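Local coordinates for protein tonb-dependent siderophore receptor (Acinetobacter baumannii, PDB 5FR8) that probably takes up iron across the outer membrane as a TonB-dependent receptor for ferric siderophores, and may bind ferric enterobactin with micromolar affinity, at residues R497-P508 with T565-N574; W305-V313 with F352-F360. One frame throughout, in Å; residues are numbered along the deposited sequence.

Interaction 1. Residues R497-P508 with T565-N574; sequences RCLLQGNGDLKP and TKWNILRWEN
L499 lies across the indole of W567, its CD2 4.0 Å from the centroid of the six-membered ring in a CH-pi contact, while R497 CD and T565 CG2 lie over the rim of the opposite face, and R497 CB comes within 3.4 Å of W567 CZ3. The ring is thus held between a branched aliphatic residue and, beside a threonine methyl, the apolar stem of an arginine whose NH1 reaches N486 O. On the other side of the ribbon, L500 meets W572 in the same way: its chi1 of 178° turns CG away from the backbone N, which carries CD2 over the five-membered ring, 4.0 Å from that centroid. C498 CB packs on L570 CD1, and its SG is joined to C490 in a disulfide.

Along the backbone, the strands pair in parallel, N568 N donating to R497 O at 3.0 Å and W572 N to Q501 O.

The regular ladder ends after G502. N503 and L506 stay buried, and the contact is loose toward solvent at D505 and K507. N503 ND2 sits over the guanidinium face of R571, the planes tilted 33°, but bonds to W572 O (3.3 Å, 166°) and not to the arginine. Its OD1 accepts from D505 N in an Asx turn, while R571 NE forms a salt bridge with E573 OE2. A short parallel pairing is here added to the mainly antiparallel beta-barrel of a TonB-dependent receptor.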
loop_
_atom_site.group_PDB
_atom_site.type_symbol
_atom_site.label_atom_id
_atom_site.label_comp_id
_atom_site.label_asym_id
_atom_site.label_seq_id
_atom_site.Cartn_x
_atom_site.Cartn_y
_atom_site.Cartn_z
ATOM N N ARG A 497 8.438 -32.411 -8.385
ATOM C CA ARG A 497 7.478 -31.432 -8.937
ATOM C C ARG A 497 6.347 -31.050 -7.977
ATOM O O ARG A 497 5.660 -31.923 -7.461
ATOM C CB ARG A 497 6.830 -32.013 -10.191
ATOM C CG ARG A 497 7.749 -32.829 -11.098
ATOM C CD ARG A 497 7.459 -32.500 -12.558
ATOM N NE ARG A 497 8.399 -33.144 -13.454
ATOM C CZ ARG A 497 9.659 -32.756 -13.613
ATOM N NH1 ARG A 497 10.128 -31.715 -12.927
ATOM N NH2 ARG A 497 10.458 -33.404 -14.462
ATOM N N CYS A 498 6.126 -29.758 -7.756
ATOM C CA CYS A 498 5.168 -29.328 -6.735
ATOM C C CYS A 498 4.091 -28.465 -7.333
ATOM O O CYS A 498 4.361 -27.673 -8.224
ATOM C CB CYS A 498 5.841 -28.508 -5.627
ATOM S SG CYS A 498 7.102 -29.384 -4.669
ATOM N N LEU A 499 2.882 -28.600 -6.804
ATOM C CA LEU A 499 1.787 -27.719 -7.153
ATOM C C LEU A 499 1.383 -26.916 -5.932
ATOM O O LEU A 499 1.534 -27.377 -4.792
ATOM C CB LEU A 499 0.566 -28.522 -7.587
ATOM C CG LEU A 499 0.651 -29.386 -8.838
ATOM C CD1 LEU A 499 -0.583 -30.275 -8.915
ATOM C CD2 LEU A 499 0.791 -28.510 -10.078
ATOM N N LEU A 500 0.834 -25.731 -6.169
ATOM C CA LEU A 500 0.319 -24.912 -5.084
ATOM C C LEU A 500 -1.109 -24.507 -5.390
ATOM O O LEU A 500 -1.374 -23.824 -6.381
ATOM C CB LEU A 500 1.183 -23.665 -4.904
ATOM C CG LEU A 500 0.714 -22.696 -3.824
ATOM C CD1 LEU A 500 0.816 -23.346 -2.456
ATOM C CD2 LEU A 500 1.525 -21.412 -3.869
ATOM N N GLN A 501 -2.025 -24.925 -4.521
ATOM C CA GLN A 501 -3.445 -24.649 -4.697
ATOM C C GLN A 501 -3.945 -23.664 -3.649
ATOM O O GLN A 501 -3.406 -23.608 -2.552
ATOM C CB GLN A 501 -4.233 -25.952 -4.578
ATOM C CG GLN A 501 -5.689 -25.813 -4.970
ATOM C CD GLN A 501 -6.389 -27.140 -5.048
ATOM O OE1 GLN A 501 -5.980 -28.114 -4.412
ATOM N NE2 GLN A 501 -7.437 -27.198 -5.860
ATOM N N GLY A 502 -4.978 -22.900 -3.981
ATOM C CA GLY A 502 -5.655 -22.077 -2.982
ATOM C C GLY A 502 -6.360 -22.930 -1.940
ATOM O O GLY A 502 -6.564 -24.124 -2.132
ATOM N N ASN A 503 -6.731 -22.303 -0.829
ATOM C CA ASN A 503 -7.282 -23.005 0.332
ATOM C C ASN A 503 -8.467 -22.259 0.925
ATOM O O ASN A 503 -8.307 -21.154 1.445
ATOM C CB ASN A 503 -6.187 -23.122 1.388
ATOM C CG ASN A 503 -6.584 -23.976 2.564
ATOM O OD1 ASN A 503 -7.707 -24.445 2.656
ATOM N ND2 ASN A 503 -5.648 -24.173 3.476
ATOM N N GLY A 504 -9.650 -22.866 0.856
ATOM C CA GLY A 504 -10.856 -22.244 1.397
ATOM C C GLY A 504 -10.938 -22.321 2.908
ATOM O O GLY A 504 -11.800 -21.658 3.512
ATOM N N ASP A 505 -10.050 -23.129 3.509
ATOM C CA ASP A 505 -10.092 -23.472 4.939
ATOM C C ASP A 505 -9.004 -22.764 5.749
ATOM O O ASP A 505 -8.819 -23.040 6.942
ATOM C CB ASP A 505 -10.010 -24.997 5.151
ATOM C CG ASP A 505 -11.288 -25.739 4.698
ATOM O OD1 ASP A 505 -12.373 -25.118 4.559
ATOM O OD2 ASP A 505 -11.203 -26.965 4.475
ATOM N N LEU A 506 -8.304 -21.838 5.101
ATOM C CA LEU A 506 -7.414 -20.914 5.794
ATOM C C LEU A 506 -8.117 -20.125 6.913
ATOM O O LEU A 506 -9.249 -19.656 6.737
ATOM C CB LEU A 506 -6.861 -19.890 4.801
ATOM C CG LEU A 506 -5.732 -20.308 3.864
ATOM C CD1 LEU A 506 -5.480 -19.234 2.812
ATOM C CD2 LEU A 506 -4.460 -20.602 4.653
ATOM N N LYS A 507 -7.417 -19.977 8.042
ATOM C CA LYS A 507 -7.736 -19.011 9.089
ATOM C C LYS A 507 -7.296 -17.606 8.685
ATOM O O LYS A 507 -6.438 -17.463 7.834
ATOM C CB LYS A 507 -7.011 -19.403 10.376
ATOM C CG LYS A 507 -7.550 -20.669 11.008
ATOM C CD LYS A 507 -6.825 -21.013 12.291
ATOM C CE LYS A 507 -5.375 -21.323 11.996
ATOM N NZ LYS A 507 -4.787 -22.136 13.097
ATOM N N PRO A 508 -7.866 -16.559 9.304
ATOM C CA PRO A 508 -7.437 -15.229 8.913
ATOM C C PRO A 508 -6.131 -14.859 9.567
ATOM O O PRO A 508 -5.768 -15.478 10.573
ATOM C CB PRO A 508 -8.545 -14.332 9.438
ATOM C CG PRO A 508 -9.088 -15.059 10.609
ATOM C CD PRO A 508 -8.796 -16.524 10.434
ATOM N N THR A 565 2.291 -37.472 -14.620
ATOM C CA THR A 565 3.276 -36.928 -13.732
ATOM C C THR A 565 2.706 -36.915 -12.327
ATOM O O THR A 565 1.629 -36.396 -12.096
ATOM C CB THR A 565 3.661 -35.514 -14.177
ATOM O OG1 THR A 565 3.951 -35.532 -15.581
ATOM C CG2 THR A 565 4.878 -35.026 -13.417
ATOM N N LYS A 566 3.430 -37.517 -11.398
ATOM C CA LYS A 566 3.042 -37.493 -10.017
ATOM C C LYS A 566 3.403 -36.114 -9.484
ATOM O O LYS A 566 4.558 -35.712 -9.535
ATOM C CB LYS A 566 3.787 -38.586 -9.266
ATOM C CG LYS A 566 3.044 -39.112 -8.069
ATOM C CD LYS A 566 3.744 -40.364 -7.589
ATOM C CE LYS A 566 3.183 -40.849 -6.260
ATOM N NZ LYS A 566 4.258 -41.315 -5.335
ATOM N N TRP A 567 2.402 -35.376 -9.020
ATOM C CA TRP A 567 2.634 -34.055 -8.465
ATOM C C TRP A 567 2.480 -34.100 -6.946
ATOM O O TRP A 567 1.593 -34.785 -6.414
ATOM C CB TRP A 567 1.646 -33.027 -9.045
ATOM C CG TRP A 567 1.885 -32.678 -10.486
ATOM C CD1 TRP A 567 1.298 -33.252 -11.561
ATOM C CD2 TRP A 567 2.772 -31.672 -11.002
ATOM N NE1 TRP A 567 1.762 -32.678 -12.715
ATOM C CE2 TRP A 567 2.675 -31.710 -12.395
ATOM C CE3 TRP A 567 3.635 -30.748 -10.418
ATOM C CZ2 TRP A 567 3.403 -30.858 -13.216
ATOM C CZ3 TRP A 567 4.362 -29.898 -11.243
ATOM C CH2 TRP A 567 4.244 -29.961 -12.617
ATOM N N ASN A 568 3.331 -33.346 -6.259
ATOM C CA ASN A 568 3.171 -33.095 -4.836
ATOM C C ASN A 568 2.252 -31.891 -4.679
ATOM O O ASN A 568 2.424 -30.872 -5.363
ATOM C CB ASN A 568 4.530 -32.835 -4.174
ATOM C CG ASN A 568 5.445 -34.037 -4.265
ATOM O OD1 ASN A 568 5.124 -35.092 -3.741
ATOM N ND2 ASN A 568 6.553 -33.904 -4.969
ATOM N N ILE A 569 1.256 -32.014 -3.814
ATOM C CA ILE A 569 0.291 -30.951 -3.652
ATOM C C ILE A 569 0.576 -30.161 -2.382
ATOM O O ILE A 569 0.426 -30.670 -1.259
ATOM C CB ILE A 569 -1.137 -31.495 -3.554
ATOM C CG1 ILE A 569 -1.489 -32.346 -4.764
ATOM C CG2 ILE A 569 -2.120 -30.353 -3.400
ATOM C CD1 ILE A 569 -2.746 -33.169 -4.559
ATOM N N LEU A 570 0.963 -28.905 -2.570
ATOM C CA LEU A 570 1.050 -27.944 -1.473
ATOM C C LEU A 570 -0.161 -27.035 -1.530
ATOM O O LEU A 570 -0.778 -26.888 -2.581
ATOM C CB LEU A 570 2.312 -27.093 -1.627
ATOM C CG LEU A 570 3.624 -27.878 -1.704
ATOM C CD1 LEU A 570 4.752 -27.036 -2.292
ATOM C CD2 LEU A 570 3.982 -28.435 -0.328
ATOM N N ARG A 571 -0.488 -26.395 -0.424
ATOM C CA ARG A 571 -1.513 -25.366 -0.468
ATOM C C ARG A 571 -1.146 -24.149 0.382
ATOM O O ARG A 571 -0.418 -24.253 1.360
ATOM C CB ARG A 571 -2.861 -25.950 -0.020
ATOM C CG ARG A 571 -2.775 -26.794 1.229
ATOM C CD ARG A 571 -4.141 -27.094 1.830
ATOM N NE ARG A 571 -4.097 -27.014 3.293
ATOM C CZ ARG A 571 -5.142 -27.192 4.088
ATOM N NH1 ARG A 571 -6.332 -27.467 3.573
ATOM N NH2 ARG A 571 -4.994 -27.094 5.403
ATOM N N TRP A 572 -1.671 -22.990 0.020
ATOM C CA TRP A 572 -1.518 -21.831 0.860
ATOM C C TRP A 572 -1.848 -22.227 2.310
ATOM O O TRP A 572 -2.748 -23.024 2.562
ATOM C CB TRP A 572 -2.393 -20.669 0.354
ATOM C CG TRP A 572 -1.945 -20.077 -0.996
ATOM C CD1 TRP A 572 -2.381 -20.442 -2.240
ATOM C CD2 TRP A 572 -0.975 -19.032 -1.206
ATOM N NE1 TRP A 572 -1.738 -19.704 -3.203
ATOM C CE2 TRP A 572 -0.879 -18.825 -2.595
ATOM C CE3 TRP A 572 -0.187 -18.253 -0.354
ATOM C CZ2 TRP A 572 -0.049 -17.868 -3.144
ATOM C CZ3 TRP A 572 0.642 -17.308 -0.903
ATOM C CH2 TRP A 572 0.708 -17.124 -2.284
ATOM N N GLU A 573 -1.115 -21.669 3.266
ATOM C CA GLU A 573 -1.278 -22.064 4.660
ATOM C C GLU A 573 -0.864 -20.944 5.586
ATOM O O GLU A 573 0.048 -20.203 5.274
ATOM C CB GLU A 573 -0.469 -23.324 4.932
ATOM C CG GLU A 573 -1.338 -24.565 5.041
ATOM C CD GLU A 573 -0.726 -25.785 4.371
ATOM O OE1 GLU A 573 0.423 -25.692 3.869
ATOM O OE2 GLU A 573 -1.400 -26.847 4.346
ATOM N N ASN A 574 -1.554 -20.784 6.705
ATOM C CA ASN A 574 -1.149 -19.766 7.650
ATOM C C ASN A 574 0.010 -20.350 8.447
ATOM O O ASN A 574 -0.125 -21.465 8.950
ATOM C CB ASN A 574 -2.245 -19.318 8.650
ATOM C CG ASN A 574 -3.652 -19.783 8.288
ATOM O OD1 ASN A 574 -4.454 -19.005 7.828
ATOM N ND2 ASN A 574 -3.962 -21.045 8.550
#

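Interaction 2. Residues W305-V313 with F352-F360; sequences WSWGKSKLV and FNGEANIPF
Strands 308-313 and 352-360 run antiparallel, their short axes at 172° and 4.5 Å apart at closest approach. K309-N357, K311-E355 and V313-N353 are hydrogen-bonded pairs; S310-A356 and L312-G354 between them are non-hydrogen-bonded. K309 N donates to N357 O at 3.0 Å, and N357 N returns a bond to K309 O. K311 N reaches E355 O at 2.7 Å, whereas the return bond from E355 N is weak, its angle at the hydrogen only 121°. Just ahead of strand 308-313, residues W305 to G308 form a type I turn. G308 suits its end because a CB there would be jammed against the preceding carbonyl O and would clash with N357 O.

W307 leans from this turn onto the neighbouring strand. Its CG sits between the backbone N and the carbonyl carbon (chi1 56°), which brings CZ3 to 3.7 Å from I358 CG1, and the methyl of A356 meets the ring edge. W305 CB lies over a face of the W307 indole, and W305 NE1, in the plane of its own ring, donates to S310 OG at 2.9 Å.

K309, K311, E355 and N357 lie on a mainly polar face, which also carries N353 and V313. N357 ND2 donates to the anti lone pair of E355 OE2, the bond lying in the amide plane, while E355 OE1 has a weak bond to Y416. The lysine chains of K309 and K311 extend away from the facing strand. Cohesion across the pair therefore comes chiefly from backbone bonds, as suits adjoining strands of a membrane barrel.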
loop_
_atom_site.group_PDB
_atom_site.type_symbol
_atom_site.label_atom_id
_atom_site.label_comp_id
_atom_site.label_asym_id
_atom_site.label_seq_id
_atom_site.Cartn_x
_atom_site.Cartn_y
_atom_site.Cartn_z
ATOM N N TRP A 305 -28.143 14.592 15.653
ATOM C CA TRP A 305 -29.317 14.498 16.537
ATOM C C TRP A 305 -29.011 14.935 17.955
ATOM O O TRP A 305 -27.842 15.004 18.358
ATOM C CB TRP A 305 -29.861 13.062 16.562
ATOM C CG TRP A 305 -29.849 12.415 15.220
ATOM C CD1 TRP A 305 -28.979 11.474 14.776
ATOM C CD2 TRP A 305 -30.729 12.692 14.138
ATOM N NE1 TRP A 305 -29.265 11.139 13.489
ATOM C CE2 TRP A 305 -30.345 11.873 13.075
ATOM C CE3 TRP A 305 -31.820 13.544 13.974
ATOM C CZ2 TRP A 305 -31.010 11.879 11.853
ATOM C CZ3 TRP A 305 -32.474 13.553 12.766
ATOM C CH2 TRP A 305 -32.068 12.726 11.719
ATOM N N SER A 306 -30.069 15.212 18.713
ATOM C CA SER A 306 -29.901 15.683 20.065
ATOM C C SER A 306 -29.125 14.664 20.900
ATOM O O SER A 306 -28.236 15.041 21.664
ATOM C CB SER A 306 -31.246 15.975 20.706
ATOM O OG SER A 306 -31.970 14.779 20.887
ATOM N N TRP A 307 -29.438 13.380 20.756
ATOM C CA TRP A 307 -28.718 12.340 21.513
ATOM C C TRP A 307 -27.299 12.065 20.963
ATOM O O TRP A 307 -26.545 11.301 21.556
ATOM C CB TRP A 307 -29.524 11.033 21.537
ATOM C CG TRP A 307 -29.862 10.533 20.146
ATOM C CD1 TRP A 307 -31.035 10.722 19.475
ATOM C CD2 TRP A 307 -29.002 9.792 19.256
ATOM N NE1 TRP A 307 -30.963 10.139 18.235
ATOM C CE2 TRP A 307 -29.728 9.561 18.074
ATOM C CE3 TRP A 307 -27.715 9.290 19.356
ATOM C CZ2 TRP A 307 -29.197 8.856 16.990
ATOM C CZ3 TRP A 307 -27.178 8.584 18.266
ATOM C CH2 TRP A 307 -27.921 8.374 17.109
ATOM N N GLY A 308 -26.946 12.655 19.826
ATOM C CA GLY A 308 -25.638 12.398 19.235
ATOM C C GLY A 308 -25.618 12.297 17.712
ATOM O O GLY A 308 -26.331 13.023 17.022
ATOM N N LYS A 309 -24.786 11.408 17.178
ATOM C CA LYS A 309 -24.524 11.396 15.736
ATOM C C LYS A 309 -24.608 10.018 15.095
ATOM O O LYS A 309 -24.496 8.986 15.753
ATOM C CB LYS A 309 -23.165 12.023 15.429
ATOM C CG LYS A 309 -23.127 13.500 15.761
ATOM C CD LYS A 309 -21.869 14.181 15.262
ATOM C CE LYS A 309 -21.904 15.635 15.707
ATOM N NZ LYS A 309 -20.945 16.480 14.956
ATOM N N SER A 310 -24.838 10.024 13.797
ATOM C CA SER A 310 -25.009 8.788 13.049
ATOM C C SER A 310 -24.434 8.989 11.663
ATOM O O SER A 310 -24.379 10.109 11.167
ATOM C CB SER A 310 -26.494 8.405 12.939
ATOM O OG SER A 310 -27.215 9.431 12.304
ATOM N N LYS A 311 -23.992 7.896 11.057
ATOM C CA LYS A 311 -23.407 7.942 9.733
ATOM C C LYS A 311 -23.717 6.646 9.016
ATOM O O LYS A 311 -23.368 5.567 9.520
ATOM C CB LYS A 311 -21.908 8.149 9.861
ATOM C CG LYS A 311 -21.209 8.526 8.575
ATOM C CD LYS A 311 -19.754 8.800 8.825
ATOM C CE LYS A 311 -19.018 9.203 7.562
ATOM N NZ LYS A 311 -17.542 9.252 7.820
ATOM N N LEU A 312 -24.408 6.742 7.877
ATOM C CA LEU A 312 -24.561 5.598 6.974
ATOM C C LEU A 312 -23.765 5.814 5.695
ATOM O O LEU A 312 -23.678 6.927 5.192
ATOM C CB LEU A 312 -26.020 5.341 6.630
ATOM C CG LEU A 312 -26.871 4.998 7.849
ATOM C CD1 LEU A 312 -27.597 6.233 8.360
ATOM C CD2 LEU A 312 -27.898 3.927 7.512
ATOM N N VAL A 313 -23.184 4.744 5.167
ATOM C CA VAL A 313 -22.456 4.824 3.910
ATOM C C VAL A 313 -22.799 3.650 2.995
ATOM O O VAL A 313 -22.782 2.497 3.418
ATOM C CB VAL A 313 -20.930 4.804 4.133
ATOM C CG1 VAL A 313 -20.184 5.066 2.833
ATOM C CG2 VAL A 313 -20.547 5.848 5.160
ATOM N N PHE A 352 -21.262 -1.564 2.713
ATOM C CA PHE A 352 -22.173 -0.744 3.481
ATOM C C PHE A 352 -21.622 -0.539 4.863
ATOM O O PHE A 352 -21.016 -1.442 5.440
ATOM C CB PHE A 352 -23.550 -1.411 3.611
ATOM C CG PHE A 352 -24.287 -1.553 2.313
ATOM C CD1 PHE A 352 -24.699 -0.431 1.606
ATOM C CD2 PHE A 352 -24.584 -2.810 1.807
ATOM C CE1 PHE A 352 -25.391 -0.565 0.413
ATOM C CE2 PHE A 352 -25.270 -2.946 0.621
ATOM C CZ PHE A 352 -25.676 -1.826 -0.080
ATOM N N ASN A 353 -21.864 0.640 5.414
ATOM C CA ASN A 353 -21.448 0.918 6.763
ATOM C C ASN A 353 -22.443 1.806 7.511
ATOM O O ASN A 353 -22.812 2.884 7.044
ATOM C CB ASN A 353 -20.076 1.564 6.729
ATOM C CG ASN A 353 -19.257 1.205 7.942
ATOM O OD1 ASN A 353 -18.301 0.421 7.832
ATOM N ND2 ASN A 353 -19.644 1.739 9.128
ATOM N N GLY A 354 -22.879 1.357 8.679
ATOM C CA GLY A 354 -23.739 2.180 9.533
ATOM C C GLY A 354 -23.087 2.401 10.881
ATOM O O GLY A 354 -22.418 1.510 11.389
ATOM N N GLU A 355 -23.287 3.559 11.490
ATOM C CA GLU A 355 -22.553 3.859 12.714
ATOM C C GLU A 355 -23.149 4.970 13.522
ATOM O O GLU A 355 -23.513 5.990 12.971
ATOM C CB GLU A 355 -21.141 4.265 12.324
ATOM C CG GLU A 355 -20.526 5.348 13.180
ATOM C CD GLU A 355 -19.007 5.347 13.102
ATOM O OE1 GLU A 355 -18.438 4.581 12.284
ATOM O OE2 GLU A 355 -18.382 6.107 13.868
ATOM N N ALA A 356 -23.206 4.799 14.832
ATOM C CA ALA A 356 -23.689 5.859 15.734
ATOM C C ALA A 356 -22.738 6.206 16.928
ATOM O O ALA A 356 -22.118 5.318 17.521
ATOM C CB ALA A 356 -25.032 5.461 16.275
ATOM N N ASN A 357 -22.657 7.501 17.258
ATOM C CA ASN A 357 -21.861 8.045 18.371
ATOM C C ASN A 357 -22.740 8.689 19.431
ATOM O O ASN A 357 -23.380 9.700 19.156
ATOM C CB ASN A 357 -20.940 9.137 17.834
ATOM C CG ASN A 357 -20.256 8.743 16.518
ATOM O OD1 ASN A 357 -20.191 9.550 15.596
ATOM N ND2 ASN A 357 -19.739 7.513 16.429
ATOM N N ILE A 358 -22.777 8.135 20.643
ATOM C CA ILE A 358 -23.617 8.698 21.715
ATOM C C ILE A 358 -22.837 9.146 22.965
ATOM O O ILE A 358 -22.264 8.310 23.657
ATOM C CB ILE A 358 -24.679 7.679 22.194
ATOM C CG1 ILE A 358 -25.329 6.948 21.011
ATOM C CG2 ILE A 358 -25.749 8.375 23.028
ATOM C CD1 ILE A 358 -24.603 5.700 20.583
ATOM N N PRO A 359 -22.833 10.463 23.269
ATOM C CA PRO A 359 -22.273 10.950 24.534
ATOM C C PRO A 359 -23.194 10.651 25.679
ATOM O O PRO A 359 -24.367 10.995 25.600
ATOM C CB PRO A 359 -22.192 12.468 24.342
ATOM C CG PRO A 359 -22.294 12.683 22.875
ATOM C CD PRO A 359 -23.146 11.569 22.352
ATOM N N PHE A 360 -22.681 10.028 26.737
ATOM C CA PHE A 360 -23.471 9.824 27.960
ATOM C C PHE A 360 -22.545 9.660 29.136
ATOM O O PHE A 360 -21.336 9.501 28.963
ATOM C CB PHE A 360 -24.364 8.593 27.849
ATOM C CG PHE A 360 -23.614 7.294 27.905
ATOM C CD1 PHE A 360 -22.786 6.910 26.869
ATOM C CD2 PHE A 360 -23.755 6.448 28.989
ATOM C CE1 PHE A 360 -22.112 5.708 26.920
ATOM C CE2 PHE A 360 -23.077 5.246 29.045
ATOM C CZ PHE A 360 -22.259 4.874 28.008
#

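Overall arrangement
From the N terminus, the chain first passes through the plug domain and then enters the barrel. Interaction 2 comes first: strand 290-305 turns into strand 308-323, and the chain leaves and returns along strand 343-361, so this contact closes a loop of 38 residues between its segments. It is complete before interaction 1 opens, and the two are in series, neither nested nor crossed. Interaction 1 spans strands 509-521, 525-541 and 548-553 before strand 564-591 meets 498-501. Interaction 2 joins successive barrel strands, while interaction 1 fastens a short added strand to a long one. Their centres lie about 44 Å apart, and they do not touch.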